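Side-chain contacts in transcription regulator (Haloarcula marismortui ATCC 43049, PDB 3CRJ), which probably binds regulatory DNA as a TetR-family transcription factor, joining a helix-turn-helix head to an all-helical C-terminal region: residues 75-78 with 79-82; 87-90 with 91-95; 140-143 with 144-148. One frame throughout, in Å; residues are numbered along the deposited sequence.

Interaction 1 of 3, residues 75-78 with 79-82; sequences DSIH and DVET
The carboxylate of D79 folds back beside the last turn of helix 58-78, near the backbone carbonyl oxygens of D75 and S76. D79 CG lies 4.0 Å from D75 O, but carbonyl and carboxylate oxygens are all acceptors, and the approach offers the carboxylate no hydrogen bond. The other flat group, the imidazole of H78, takes a different course and makes no contact with 79-82. With CG anti to the carbonyl carbon and beside the backbone N (chi1 -69°), the H78 ring is carried off toward Y133 of helix 121-148.

On the backbone, the regular pattern gives way. D79 N is divided between D75 O and S76 O, both bonds weak and the position of the nitrogen less sure. V80 N then bonds to I77 O, three residues back, at 2.8 Å with a bent N-H...O angle of 133°, although I77 O is itself not securely placed. From V80 onward the chain runs out as a loop toward helix 85-97. In the TetR fold, the helix that ends here is the long connector that follows the helix-turn-helix motif and leads into the C-terminal region.

Apolar packing across the contact comes down to one pair. I77 and V80 lie side by side and point the same way, and I77 CG2 is 4.1 Å from V80 CG1. I77 also packs on M137 of helix 121-148 and E95 of helix 85-97, and V80 on L91 of helix 85-97. S76 turns its hydroxyl back toward the preceding turn, where OG is hydrogen-bonded to F73 O.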
# COMPACT_ATOMS: atom_id res chain seq x y z
N ASP A 75 -1.40 18.42 -14.22
CA ASP A 75 -1.52 18.78 -15.63
C ASP A 75 -2.58 17.97 -16.35
O ASP A 75 -3.48 18.53 -16.97
CB ASP A 75 -0.19 18.58 -16.35
CG ASP A 75 0.71 19.80 -16.28
OD1 ASP A 75 0.28 20.84 -15.72
OD2 ASP A 75 1.84 19.71 -16.80
N SER A 76 -2.46 16.64 -16.26
CA SER A 76 -3.33 15.74 -17.02
C SER A 76 -4.79 15.87 -16.62
O SER A 76 -5.67 15.73 -17.46
CB SER A 76 -2.86 14.29 -16.86
OG SER A 76 -2.97 13.89 -15.50
N ILE A 77 -5.03 16.13 -15.33
CA ILE A 77 -6.38 16.44 -14.82
C ILE A 77 -6.94 17.77 -15.34
O ILE A 77 -8.11 17.85 -15.70
CB ILE A 77 -6.43 16.43 -13.27
CG1 ILE A 77 -5.99 15.06 -12.72
CG2 ILE A 77 -7.83 16.80 -12.76
CD1 ILE A 77 -6.82 13.83 -13.20
N HIS A 78 -6.10 18.82 -15.41
CA HIS A 78 -6.52 20.07 -16.04
C HIS A 78 -6.96 19.81 -17.48
O HIS A 78 -7.64 20.63 -18.07
CB HIS A 78 -5.40 21.13 -16.03
CG HIS A 78 -5.07 21.67 -14.67
ND1 HIS A 78 -5.90 21.52 -13.58
CD2 HIS A 78 -4.00 22.38 -14.24
CE1 HIS A 78 -5.35 22.11 -12.53
NE2 HIS A 78 -4.20 22.64 -12.90
N ASP A 79 -6.54 18.68 -18.04
CA ASP A 79 -6.94 18.29 -19.39
C ASP A 79 -8.40 17.89 -19.42
O ASP A 79 -9.07 18.11 -20.43
CB ASP A 79 -6.11 17.11 -19.91
CG ASP A 79 -4.86 17.56 -20.65
OD1 ASP A 79 -4.67 18.78 -20.87
OD2 ASP A 79 -4.06 16.66 -20.99
N VAL A 80 -8.88 17.30 -18.34
CA VAL A 80 -10.30 16.95 -18.27
C VAL A 80 -11.19 18.14 -17.83
O VAL A 80 -11.27 18.49 -16.64
CB VAL A 80 -10.55 15.62 -17.46
CG1 VAL A 80 -9.73 15.58 -16.20
CG2 VAL A 80 -12.05 15.41 -17.18
N GLU A 81 -11.82 18.79 -18.80
CA GLU A 81 -12.74 19.88 -18.47
C GLU A 81 -14.21 19.44 -18.33
O GLU A 81 -15.09 20.27 -18.14
CB GLU A 81 -12.60 21.04 -19.48
CG GLU A 81 -11.75 22.21 -18.95
CD GLU A 81 -11.71 23.42 -19.88
OE1 GLU A 81 -10.60 24.01 -20.02
OE2 GLU A 81 -12.76 23.80 -20.45
N THR A 82 -14.48 18.14 -18.40
CA THR A 82 -15.86 17.71 -18.26
C THR A 82 -16.35 18.00 -16.84
O THR A 82 -15.68 17.69 -15.84
CB THR A 82 -16.10 16.24 -18.68
OG1 THR A 82 -17.50 16.05 -18.92
CG2 THR A 82 -15.70 15.29 -17.61

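Interaction 2 of 3, residues 87-90 with 91-95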
# COMPACT_ATOMS: atom_id res chain seq x y z
N ALA A 87 -19.60 11.44 -15.58
CA ALA A 87 -18.48 11.29 -16.53
C ALA A 87 -17.14 11.69 -15.93
O ALA A 87 -16.09 11.16 -16.32
CB ALA A 87 -18.75 12.04 -17.81
N ARG A 88 -17.17 12.62 -14.98
CA ARG A 88 -15.95 13.17 -14.44
C ARG A 88 -15.36 12.26 -13.39
O ARG A 88 -14.12 12.11 -13.31
CB ARG A 88 -16.21 14.56 -13.86
CG ARG A 88 -14.95 15.40 -13.79
CD ARG A 88 -15.07 16.62 -12.86
NE ARG A 88 -13.74 17.14 -12.56
CZ ARG A 88 -13.01 17.88 -13.39
NH1 ARG A 88 -13.48 18.22 -14.60
NH2 ARG A 88 -11.80 18.28 -13.01
N LEU A 89 -16.22 11.67 -12.57
CA LEU A 89 -15.77 10.72 -11.59
C LEU A 89 -15.02 9.66 -12.36
O LEU A 89 -13.81 9.43 -12.13
CB LEU A 89 -16.92 10.11 -10.79
CG LEU A 89 -16.51 9.30 -9.55
CD1 LEU A 89 -15.42 9.98 -8.67
CD2 LEU A 89 -17.69 8.96 -8.71
N ASN A 90 -15.71 9.05 -13.31
CA ASN A 90 -15.11 7.97 -14.08
C ASN A 90 -13.74 8.31 -14.64
O ASN A 90 -12.79 7.55 -14.49
CB ASN A 90 -16.06 7.46 -15.16
CG ASN A 90 -17.10 6.53 -14.61
OD1 ASN A 90 -16.79 5.65 -13.82
ND2 ASN A 90 -18.35 6.73 -15.01
N LEU A 91 -13.66 9.47 -15.29
CA LEU A 91 -12.44 9.94 -15.91
C LEU A 91 -11.34 10.12 -14.89
O LEU A 91 -10.18 9.84 -15.17
CB LEU A 91 -12.73 11.24 -16.64
CG LEU A 91 -13.04 11.16 -18.14
CD1 LEU A 91 -13.71 9.85 -18.57
CD2 LEU A 91 -13.84 12.40 -18.63
N LEU A 92 -11.69 10.59 -13.70
CA LEU A 92 -10.70 10.68 -12.63
C LEU A 92 -10.24 9.30 -12.20
O LEU A 92 -9.05 9.04 -12.12
CB LEU A 92 -11.22 11.47 -11.44
CG LEU A 92 -10.91 12.96 -11.55
CD1 LEU A 92 -11.00 13.44 -12.98
CD2 LEU A 92 -11.83 13.75 -10.65
N LEU A 93 -11.20 8.41 -11.95
CA LEU A 93 -10.87 7.05 -11.60
C LEU A 93 -10.02 6.40 -12.67
O LEU A 93 -9.06 5.70 -12.32
CB LEU A 93 -12.11 6.22 -11.33
CG LEU A 93 -12.79 6.70 -10.06
CD1 LEU A 93 -14.17 6.04 -9.94
CD2 LEU A 93 -11.86 6.48 -8.83
N ASP A 94 -10.35 6.61 -13.94
CA ASP A 94 -9.51 6.09 -15.02
C ASP A 94 -8.11 6.63 -14.89
O ASP A 94 -7.15 5.88 -14.91
CB ASP A 94 -10.06 6.46 -16.37
CG ASP A 94 -11.34 5.74 -16.67
OD1 ASP A 94 -11.77 4.88 -15.86
OD2 ASP A 94 -11.91 6.05 -17.74
N GLU A 95 -8.01 7.94 -14.69
CA GLU A 95 -6.72 8.58 -14.54
C GLU A 95 -5.88 7.96 -13.42
O GLU A 95 -4.67 7.76 -13.58
CB GLU A 95 -6.91 10.06 -14.30
CG GLU A 95 -5.84 10.87 -14.95
CD GLU A 95 -5.81 10.70 -16.46
OE1 GLU A 95 -4.69 10.51 -17.00
OE2 GLU A 95 -6.90 10.75 -17.10
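Four successive i to i+4 backbone bonds join A87-N90 to L91-D94, running from L91 N to A87 O at 3.1 Å to D94 N to N90 O at 2.7 Å. L89 and L93 cross at an angle on the buried side, with L89 CG 4.0 Å from L93 CD1. A chi1 of -169° puts L89 CG beside its carbonyl carbon, where it meets that methyl, and the side chain reaches L138 and V141 of helix 121-148. L92 CD2 stands 4.3 Å from R88 NE, approaching the guanidinium obliquely. R88 reaches beyond the helix, where NH1 is hydrogen-bonded to both V80 O and T82 O. This is helix 85-97 of the TetR C-terminal region, packed between the incoming loop and helices 121-148 and 181-198.

N90 and D94, one turn apart, share a partner: R187 gives its NH2 to N90 OD1 and its NE to D94 OD1 in a salt bridge. Replacing D94 with an alanine would probably leave the R187 charge without this mate and its guanidinium freer to turn about the N90 bond. L91 leans on V80 and T82, its CD1 and CD2 each 3.5 Å from A87 O.

Interaction 3 of 3, residues 140-143 with 144-148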
# COMPACT_ATOMS: atom_id res chain seq x y z
N ALA A 140 -14.75 16.89 -4.68
CA ALA A 140 -15.36 17.95 -5.49
C ALA A 140 -16.33 17.45 -6.54
O ALA A 140 -17.33 18.08 -6.76
CB ALA A 140 -14.30 18.85 -6.14
N VAL A 141 -16.06 16.32 -7.18
CA VAL A 141 -16.98 15.90 -8.23
C VAL A 141 -18.17 15.21 -7.57
O VAL A 141 -19.32 15.38 -8.00
CB VAL A 141 -16.32 15.09 -9.36
CG1 VAL A 141 -15.61 13.87 -8.81
CG2 VAL A 141 -17.36 14.69 -10.40
N ILE A 142 -17.89 14.50 -6.48
CA ILE A 142 -18.96 13.90 -5.67
C ILE A 142 -19.90 14.96 -5.13
O ILE A 142 -21.13 14.77 -5.09
CB ILE A 142 -18.40 13.03 -4.52
CG1 ILE A 142 -17.73 11.77 -5.09
CG2 ILE A 142 -19.54 12.67 -3.54
CD1 ILE A 142 -17.02 10.90 -4.05
N ASN A 143 -19.34 16.08 -4.71
CA ASN A 143 -20.20 17.14 -4.20
C ASN A 143 -21.03 17.72 -5.31
O ASN A 143 -22.22 17.96 -5.12
CB ASN A 143 -19.40 18.20 -3.45
CG ASN A 143 -19.23 17.86 -1.97
OD1 ASN A 143 -20.10 17.25 -1.36
ND2 ASN A 143 -18.10 18.25 -1.38
N HIS A 144 -20.42 17.95 -6.47
CA HIS A 144 -21.12 18.52 -7.63
C HIS A 144 -22.37 17.71 -8.04
O HIS A 144 -23.44 18.29 -8.28
CB HIS A 144 -20.16 18.66 -8.80
CG HIS A 144 -20.76 19.27 -10.02
ND1 HIS A 144 -21.37 20.51 -10.01
CD2 HIS A 144 -20.81 18.84 -11.30
CE1 HIS A 144 -21.78 20.81 -11.23
NE2 HIS A 144 -21.45 19.82 -12.03
N GLY A 145 -22.20 16.39 -8.13
CA GLY A 145 -23.26 15.49 -8.48
C GLY A 145 -24.35 15.44 -7.44
O GLY A 145 -25.53 15.37 -7.79
N ILE A 146 -23.98 15.49 -6.16
CA ILE A 146 -24.98 15.62 -5.10
C ILE A 146 -25.76 16.89 -5.31
O ILE A 146 -27.00 16.88 -5.23
CB ILE A 146 -24.36 15.64 -3.68
CG1 ILE A 146 -23.59 14.33 -3.38
CG2 ILE A 146 -25.44 15.98 -2.60
CD1 ILE A 146 -22.96 14.29 -2.00
N ASP A 147 -25.05 17.98 -5.58
CA ASP A 147 -25.70 19.25 -5.89
C ASP A 147 -26.60 19.13 -7.11
O ASP A 147 -27.72 19.57 -7.06
CB ASP A 147 -24.68 20.37 -6.03
CG ASP A 147 -23.98 20.67 -4.72
OD1 ASP A 147 -24.56 20.29 -3.67
OD2 ASP A 147 -22.89 21.29 -4.71
N GLU A 148 -26.14 18.50 -8.20
CA GLU A 148 -26.99 18.32 -9.38
C GLU A 148 -28.07 17.26 -9.14
O GLU A 148 -28.96 17.07 -9.98
CB GLU A 148 -26.19 17.97 -10.64
CG GLU A 148 -25.14 18.99 -11.09
CD GLU A 148 -25.73 20.33 -11.48
OE1 GLU A 148 -25.05 21.36 -11.26
OE2 GLU A 148 -26.86 20.38 -12.02
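I142 and I146 meet one turn apart near the C-terminal end of helix 121-148, a long helix of the all-helical TetR C-terminal region. This is the tighter part: I142 CG2 is 4.1 Å from I146 CD1, the two side chains slanting across each other, and CD1 is also 3.6 Å from I142 O. The CG1 of I146 is anti to its carbonyl carbon (chi1 -61°) and the chain is extended beyond it, which lays CD1 back along the helix. That same methyl runs alongside N143, 4.2 Å from OD1. I142 goes on to V159 and T160 of helix 156-176, while I146 touches F151 and D153 of the following loop.

G145, also buried, bonds through its N to V141 O at 3.1 Å.

The flank with H144 and D147 is looser. D147 is exposed, its N hydrogen-bonded to N143 O at 2.9 Å. With CG anti to its backbone N (chi1 -178°), the H144 ring swings away from 140-143 toward P85, and NE2 makes a weak hydrogen bond to T83 OG1. One face of that ring carries E148 CG, 3.8 Å above the plane and offset toward the rim.

All three contacts are local, and none touches the other chain of the assembly. Interaction 1 lies at the surface where helix 58-78 passes into a loop, while interactions 2 and 3, both with full i to i+4 bonding, are partly buried within regular helix. Their side chains differ: one apolar pair in 75-82, leucines and an arginine-gripped polar pair in 87-95, isoleucine packing in 140-148. Interactions 2 and 3 meet where helices 85-97 and 121-148 pack together, V141 CG2 lying 3.7 Å from R88 CB; side chains of interaction 1 also touch both helices, with T82 CG2 3.6 Å from L91 CD2. Interactions 1 and 3 do not touch, their nearest atoms being about 6 Å apart.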